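Local coordinates for extracellular solute-binding protein, family 3 (Methylophaga aminisulfidivorans MP, PDB 5SV6) that is of unknown function but has a periplasmic binding protein-like architecture and is probably linked to the methanol dehydrogenase system, at residues Y128-P133 with A209-I214; A196-V201 with A220-S225; E203-K208 with A226-K231. All coordinates share one frame; numbering follows the deposited sequence.

Contact 1: Y128-P133 with A209-I214; sequences YAFIYP and ADIAHI
Ala129 and Ile131 pair with Ile214 and Ala212 along two antiparallel strands whose axes lie 4.6 Å apart at 165°. Four backbone hydrogen bonds join them. The bond from Ala129 N to Ile214 O is 2.8 Å, its donor above the carbonyl plane, whereas Ala212 N lies in the plane of the Ile131 carbonyl. Phe130 and His213 form the non-hydrogen-bonded pair between these two hydrogen-bonded pairs. Their side chains share one face of the sheet. His213 CG is anti to the backbone N (chi1 -172°), which carries the imidazole across to the other strand. There its edge meets the face of Phe130 in an edge-to-face pair, centroids 4.6 Å apart and planes at 52°. CD2 of His213 sits over the ring centre. On the Tyr128 side, His213 CE1 comes within 3.3 Å of Tyr128 CB. Both imidazole nitrogens are hydrogen-bonded, ND1 with Ser162 and NE2 with Ser235, so the rotation of this buried ring is fixed. Trp143 adds edge-to-face contacts to both His213 and Phe130. Ile211 extends the same face: its CD1 lies 3.8 Å from Phe130 CD1 and also touches the Tyr132 ring. The other face carries Ala129, Ile131, Ala212 and Ile214. Ile131 CD1 reaches Ile214 CB at 4.1 Å, the two side chains crossing at about a right angle. Helix 197-206 covers this apolar side. An antiparallel strand set into an otherwise parallel sheet, as 118-133 is beside 211-215, is typical of a lobe of type 2 periplasmic binding proteins.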
# COMPACT_ATOMS: atom_id res chain seq x y z
N TYR A 128 -1.34 4.06 -7.09
CA TYR A 128 -1.22 2.79 -7.79
C TYR A 128 -0.40 3.06 -9.04
O TYR A 128 -0.43 4.17 -9.57
CB TYR A 128 -2.62 2.25 -8.14
CG TYR A 128 -3.29 1.66 -6.93
CD1 TYR A 128 -3.91 2.47 -6.00
CD2 TYR A 128 -3.25 0.29 -6.70
CE1 TYR A 128 -4.48 1.94 -4.86
CE2 TYR A 128 -3.83 -0.25 -5.58
CZ TYR A 128 -4.44 0.57 -4.66
OH TYR A 128 -5.01 0.03 -3.53
N ALA A 129 0.36 2.06 -9.49
CA ALA A 129 1.28 2.25 -10.61
C ALA A 129 1.33 1.04 -11.53
O ALA A 129 1.24 -0.10 -11.07
CB ALA A 129 2.70 2.56 -10.09
N PHE A 130 1.48 1.31 -12.83
CA PHE A 130 1.75 0.27 -13.82
C PHE A 130 3.20 -0.15 -13.74
O PHE A 130 4.10 0.70 -13.70
CB PHE A 130 1.45 0.79 -15.22
CG PHE A 130 0.03 1.20 -15.42
CD1 PHE A 130 -0.94 0.24 -15.71
CD2 PHE A 130 -0.35 2.52 -15.28
CE1 PHE A 130 -2.26 0.61 -15.86
CE2 PHE A 130 -1.66 2.90 -15.45
CZ PHE A 130 -2.62 1.95 -15.74
N ILE A 131 3.43 -1.45 -13.71
CA ILE A 131 4.77 -1.99 -13.58
C ILE A 131 4.99 -3.01 -14.70
O ILE A 131 4.29 -4.01 -14.77
CB ILE A 131 4.97 -2.64 -12.20
CG1 ILE A 131 4.91 -1.55 -11.11
CG2 ILE A 131 6.29 -3.41 -12.15
CD1 ILE A 131 4.70 -2.08 -9.69
N TYR A 132 5.97 -2.75 -15.57
CA TYR A 132 6.19 -3.56 -16.75
C TYR A 132 7.67 -3.53 -17.18
O TYR A 132 8.43 -2.69 -16.70
CB TYR A 132 5.27 -3.10 -17.90
CG TYR A 132 5.34 -1.63 -18.23
CD1 TYR A 132 4.56 -0.71 -17.55
CD2 TYR A 132 6.17 -1.16 -19.24
CE1 TYR A 132 4.61 0.64 -17.85
CE2 TYR A 132 6.24 0.18 -19.55
CZ TYR A 132 5.46 1.08 -18.86
OH TYR A 132 5.51 2.42 -19.17
N PRO A 133 8.09 -4.46 -18.06
CA PRO A 133 9.53 -4.49 -18.36
C PRO A 133 9.97 -3.25 -19.13
O PRO A 133 9.26 -2.79 -20.02
CB PRO A 133 9.69 -5.73 -19.24
CG PRO A 133 8.53 -6.60 -18.88
CD PRO A 133 7.40 -5.62 -18.65
N ALA A 209 3.15 -12.40 -16.00
CA ALA A 209 2.23 -11.28 -16.10
C ALA A 209 2.71 -10.35 -17.20
O ALA A 209 3.89 -10.06 -17.30
CB ALA A 209 2.13 -10.53 -14.77
N ASP A 210 1.79 -9.90 -18.05
CA ASP A 210 2.13 -8.85 -19.01
C ASP A 210 2.47 -7.56 -18.28
O ASP A 210 3.29 -6.76 -18.74
CB ASP A 210 0.95 -8.59 -19.94
CG ASP A 210 0.66 -9.77 -20.83
OD1 ASP A 210 1.61 -10.26 -21.47
OD2 ASP A 210 -0.51 -10.21 -20.88
N ILE A 211 1.83 -7.36 -17.13
CA ILE A 211 1.93 -6.09 -16.41
C ILE A 211 1.32 -6.22 -15.02
O ILE A 211 0.50 -7.10 -14.78
CB ILE A 211 1.18 -4.97 -17.18
CG1 ILE A 211 1.58 -3.58 -16.68
CG2 ILE A 211 -0.34 -5.19 -17.11
CD1 ILE A 211 1.04 -2.44 -17.55
N ALA A 212 1.76 -5.37 -14.10
CA ALA A 212 1.13 -5.31 -12.79
C ALA A 212 0.60 -3.91 -12.59
O ALA A 212 1.08 -2.95 -13.20
CB ALA A 212 2.12 -5.66 -11.67
N HIS A 213 -0.42 -3.79 -11.75
CA HIS A 213 -0.90 -2.48 -11.33
C HIS A 213 -1.07 -2.60 -9.83
O HIS A 213 -1.96 -3.30 -9.36
CB HIS A 213 -2.20 -2.11 -12.04
CG HIS A 213 -2.65 -0.70 -11.80
ND1 HIS A 213 -3.67 -0.38 -10.94
CD2 HIS A 213 -2.21 0.47 -12.32
CE1 HIS A 213 -3.85 0.93 -10.94
NE2 HIS A 213 -2.97 1.47 -11.77
N ILE A 214 -0.18 -1.93 -9.10
CA ILE A 214 0.03 -2.19 -7.67
C ILE A 214 0.18 -0.86 -6.95
O ILE A 214 0.75 0.07 -7.50
CB ILE A 214 1.36 -2.97 -7.43
CG1 ILE A 214 1.44 -4.22 -8.30
CG2 ILE A 214 1.55 -3.34 -5.96
CD1 ILE A 214 0.28 -5.15 -8.03

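Contact 2: A196-V201 with A220-S225; sequences APDLLV and ARYVKS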
# COMPACT_ATOMS: atom_id res chain seq x y z
N ALA A 196 1.46 -10.75 -0.05
CA ALA A 196 2.84 -10.65 -0.54
C ALA A 196 2.95 -9.97 -1.91
O ALA A 196 2.95 -10.64 -2.94
CB ALA A 196 3.51 -12.03 -0.56
N PRO A 197 3.08 -8.63 -1.92
CA PRO A 197 3.18 -7.90 -3.20
C PRO A 197 4.46 -8.21 -4.00
O PRO A 197 4.48 -7.99 -5.22
CB PRO A 197 3.17 -6.43 -2.76
CG PRO A 197 3.64 -6.46 -1.34
CD PRO A 197 3.06 -7.72 -0.77
N ASP A 198 5.51 -8.69 -3.33
CA ASP A 198 6.72 -9.10 -4.04
C ASP A 198 6.46 -10.22 -5.05
O ASP A 198 7.14 -10.33 -6.07
CB ASP A 198 7.79 -9.53 -3.04
CG ASP A 198 7.34 -10.70 -2.19
OD1 ASP A 198 6.33 -10.56 -1.48
OD2 ASP A 198 8.00 -11.76 -2.25
N LEU A 199 5.47 -11.06 -4.76
CA LEU A 199 5.01 -12.07 -5.72
C LEU A 199 4.50 -11.42 -7.01
O LEU A 199 4.81 -11.87 -8.12
CB LEU A 199 3.88 -12.89 -5.08
CG LEU A 199 3.14 -13.83 -6.04
CD1 LEU A 199 4.07 -14.91 -6.57
CD2 LEU A 199 1.89 -14.43 -5.38
N LEU A 200 3.71 -10.36 -6.88
CA LEU A 200 3.15 -9.71 -8.06
C LEU A 200 4.24 -9.06 -8.92
O LEU A 200 4.20 -9.15 -10.14
CB LEU A 200 2.07 -8.68 -7.67
CG LEU A 200 0.87 -9.27 -6.90
CD1 LEU A 200 -0.17 -8.20 -6.60
CD2 LEU A 200 0.24 -10.37 -7.71
N VAL A 201 5.22 -8.43 -8.29
CA VAL A 201 6.34 -7.88 -9.05
C VAL A 201 7.11 -9.00 -9.76
O VAL A 201 7.49 -8.88 -10.93
CB VAL A 201 7.27 -7.02 -8.17
CG1 VAL A 201 8.49 -6.56 -8.97
CG2 VAL A 201 6.50 -5.81 -7.63
N ALA A 220 7.53 -0.81 -4.36
CA ALA A 220 8.71 0.01 -4.68
C ALA A 220 10.06 -0.66 -4.47
O ALA A 220 10.90 -0.63 -5.36
CB ALA A 220 8.66 1.35 -3.94
N ARG A 221 10.27 -1.28 -3.31
CA ARG A 221 11.57 -1.88 -3.03
C ARG A 221 11.84 -3.05 -3.97
O ARG A 221 12.99 -3.29 -4.36
CB ARG A 221 11.70 -2.29 -1.56
CG ARG A 221 10.86 -3.48 -1.11
CD ARG A 221 11.46 -4.10 0.16
NE ARG A 221 11.54 -3.15 1.26
CZ ARG A 221 12.17 -3.38 2.41
NH1 ARG A 221 12.80 -4.53 2.60
NH2 ARG A 221 12.17 -2.47 3.37
N TYR A 222 10.78 -3.76 -4.36
CA TYR A 222 10.92 -4.95 -5.20
C TYR A 222 11.13 -4.59 -6.67
O TYR A 222 11.79 -5.33 -7.42
CB TYR A 222 9.70 -5.87 -5.03
CG TYR A 222 9.41 -6.14 -3.56
CD1 TYR A 222 10.25 -6.96 -2.81
CD2 TYR A 222 8.32 -5.56 -2.93
CE1 TYR A 222 10.00 -7.20 -1.45
CE2 TYR A 222 8.06 -5.80 -1.57
CZ TYR A 222 8.91 -6.63 -0.85
OH TYR A 222 8.68 -6.88 0.49
N VAL A 223 10.60 -3.45 -7.09
CA VAL A 223 10.90 -2.92 -8.41
C VAL A 223 12.39 -2.52 -8.49
O VAL A 223 13.07 -2.83 -9.46
CB VAL A 223 10.01 -1.72 -8.77
CG1 VAL A 223 10.47 -1.11 -10.10
CG2 VAL A 223 8.54 -2.14 -8.87
N LYS A 224 12.89 -1.87 -7.45
CA LYS A 224 14.31 -1.54 -7.41
C LYS A 224 15.23 -2.76 -7.46
O LYS A 224 16.18 -2.81 -8.25
CB LYS A 224 14.64 -0.70 -6.18
CG LYS A 224 16.12 -0.35 -6.07
CD LYS A 224 16.37 0.54 -4.87
CE LYS A 224 15.42 1.72 -4.89
NZ LYS A 224 15.36 2.40 -3.57
N SER A 225 14.95 -3.76 -6.64
CA SER A 225 15.80 -4.94 -6.58
C SER A 225 15.51 -5.97 -7.68
O SER A 225 16.11 -7.05 -7.69
CB SER A 225 15.71 -5.60 -5.19
OG SER A 225 14.41 -6.12 -4.94
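Tyr222 meets Asp198 and Val201 where two helices of the binding-protein-like lobe lie side by side. The helices belong to a helix-strand-helix unit: 197-206, strand 211-215, then 216-224. Their short axes approach to 9.3 Å at 37°, and side chains bridge the gap. Tyr222 carries most of the contact. Tyr222 CB rests 4.1 Å from Val201 CG2, the two side chains crossing at about a right angle. CG lies anti to the carbonyl carbon (chi1 -50°), which turns the ring toward the start of the other helix. There Asp198 CB sits squarely over the ring face in a CH-pi contact, 3.5 Å from the centroid. CD1 and CE1 of Tyr222 are each 3.6 Å from Asp198 CB. Tyr222 CE2 comes loosely near Pro197 CG, at 4.5 Å. Toward the tip, Tyr222 CZ is still 3.8 Å from Asp198 CB. The opposite face is covered by Arg221 CG, so the ring is held between two aliphatic carbons. A serine in place of Tyr222 would probably open a gap between the helices and leave Asp198 CB without its aromatic face. Beside the ring, Val201 CG1 lies 3.8 Å from Tyr222 O.

Contact 3: E203-K208 with A226-K231; sequences EVVSGK and ASVPLK
Val205 and Leu230 lead a small apolar contact near the surface of the binding-protein-like lobe. It joins the last turn of helix 197-206 to the loop that runs from helix 216-224 into strand 230-234. The contact is modest, with 210 Å² buried in all, and it is made by side chains. Val205 makes most of the contacts, and the loop curls round it. Its CG1 is anti to the backbone N (chi1 168°) and meets Ser227 and Val228. Val205 CG1 lies 3.8 Å from Val228 CG2 and 3.3 Å from Ser227 OG, a methyl beside a hydroxyl oxygen. The second methyl meets Ala226 and Leu230. Val205 CG2 lies 4.0 Å from Ala226 CB and 3.9 Å from Leu230 CD1, and it is also near Val228 CG2. The side chains of Val205 and Leu230 cross at about a right angle, and Leu230 touches with its CD1 branch. Leu230 is forked between two helix residues: CD1 goes to Val205, and Leu230 CD2 goes to Val204 CG1 at 4.0 Å. Val204 is the buried member of the group. It also touches Pro133, and Leu230 also touches Ile131, so both reach the strand 118-133 beneath. The partly exposed Val205 and the exposed Ser227 mark the outer limit of the contact. Gly207 leaves helical angles with a positive phi (87°), at which a side chain would press on the carbonyl oxygen of Ser206. The final turn is closed by a backbone hydrogen bond of 3.0 Å from Gly207 N to Val204 O.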
# COMPACT_ATOMS: atom_id res chain seq x y z
N GLU A 203 6.03 -11.77 -10.90
CA GLU A 203 5.27 -12.25 -12.05
C GLU A 203 5.59 -11.44 -13.31
O GLU A 203 5.59 -11.98 -14.42
CB GLU A 203 3.77 -12.17 -11.77
CG GLU A 203 3.29 -13.18 -10.75
CD GLU A 203 3.36 -14.59 -11.29
OE1 GLU A 203 2.59 -14.92 -12.22
OE2 GLU A 203 4.20 -15.37 -10.79
N VAL A 204 5.84 -10.15 -13.14
CA VAL A 204 6.25 -9.30 -14.25
C VAL A 204 7.68 -9.65 -14.67
O VAL A 204 7.96 -9.82 -15.86
CB VAL A 204 6.17 -7.81 -13.90
CG1 VAL A 204 6.62 -6.95 -15.10
CG2 VAL A 204 4.75 -7.44 -13.47
N VAL A 205 8.57 -9.76 -13.70
CA VAL A 205 9.95 -10.15 -13.97
C VAL A 205 10.02 -11.47 -14.74
O VAL A 205 10.81 -11.62 -15.67
CB VAL A 205 10.77 -10.26 -12.66
CG1 VAL A 205 12.11 -10.94 -12.91
CG2 VAL A 205 10.94 -8.89 -12.04
N SER A 206 9.15 -12.41 -14.37
CA SER A 206 9.13 -13.74 -14.99
C SER A 206 8.43 -13.74 -16.35
O SER A 206 8.59 -14.67 -17.14
CB SER A 206 8.45 -14.75 -14.07
OG SER A 206 7.03 -14.65 -14.14
N GLY A 207 7.63 -12.71 -16.61
CA GLY A 207 6.91 -12.63 -17.86
C GLY A 207 5.57 -13.34 -17.83
O GLY A 207 4.83 -13.32 -18.82
N LYS A 208 5.25 -13.96 -16.71
CA LYS A 208 3.96 -14.62 -16.55
C LYS A 208 2.84 -13.59 -16.51
O LYS A 208 1.71 -13.87 -16.92
CB LYS A 208 3.93 -15.49 -15.29
CG LYS A 208 4.78 -16.75 -15.38
CD LYS A 208 4.28 -17.68 -16.48
CE LYS A 208 5.14 -18.93 -16.56
NZ LYS A 208 4.97 -19.83 -15.37
N ALA A 226 14.61 -5.63 -8.60
CA ALA A 226 14.20 -6.55 -9.66
C ALA A 226 15.40 -7.05 -10.45
O ALA A 226 16.37 -6.33 -10.63
CB ALA A 226 13.21 -5.87 -10.60
N SER A 227 15.33 -8.30 -10.91
CA SER A 227 16.44 -8.91 -11.63
C SER A 227 16.47 -8.47 -13.10
O SER A 227 17.49 -8.60 -13.78
CB SER A 227 16.42 -10.44 -11.49
OG SER A 227 15.30 -11.02 -12.14
N VAL A 228 15.35 -7.94 -13.58
CA VAL A 228 15.32 -7.29 -14.89
C VAL A 228 14.79 -5.88 -14.73
O VAL A 228 13.97 -5.63 -13.84
CB VAL A 228 14.45 -8.06 -15.91
CG1 VAL A 228 15.08 -9.39 -16.27
CG2 VAL A 228 13.02 -8.24 -15.38
N PRO A 229 15.25 -4.94 -15.57
CA PRO A 229 14.87 -3.54 -15.37
C PRO A 229 13.37 -3.36 -15.57
O PRO A 229 12.84 -3.81 -16.58
CB PRO A 229 15.64 -2.80 -16.47
CG PRO A 229 16.74 -3.72 -16.87
CD PRO A 229 16.19 -5.10 -16.70
N LEU A 230 12.70 -2.72 -14.62
CA LEU A 230 11.27 -2.50 -14.71
C LEU A 230 10.96 -1.01 -14.74
O LEU A 230 11.71 -0.20 -14.20
CB LEU A 230 10.54 -3.13 -13.52
CG LEU A 230 10.70 -4.64 -13.31
CD1 LEU A 230 9.88 -5.09 -12.11
CD2 LEU A 230 10.31 -5.45 -14.55
N LYS A 231 9.85 -0.67 -15.38
CA LYS A 231 9.32 0.68 -15.30
C LYS A 231 8.20 0.67 -14.29
O LYS A 231 7.44 -0.30 -14.22
CB LYS A 231 8.78 1.13 -16.66
CG LYS A 231 9.86 1.59 -17.63
CD LYS A 231 9.27 2.50 -18.71
CE LYS A 231 8.80 3.82 -18.12
NZ LYS A 231 8.32 4.76 -19.17

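Overall arrangement
The three contacts cluster within one lobe, their centres 9 to 10 Å apart. Contact 1 lies in the mixed sheet. Contacts 2 and 3 both use helix 197-206, which lies on one face of that sheet. Along the chain the order is 128-133, 196-201, 203-208, 209-214, 220-225 and 226-231, so the segments of any two contacts interleave. Leu200 packs on Ile214 between contacts 1 and 2, and Val204 on Ala212 between contacts 1 and 3. Leu230 touches both Val201 and Val223, linking contacts 2 and 3. Strands 211-215 and 230-234 flank strand 118-133, and helices 197-206 and 216-224 pack against the sheet through Leu200, Val204 and Val223. This interleaving is consistent with one folded, binding-protein-like lobe.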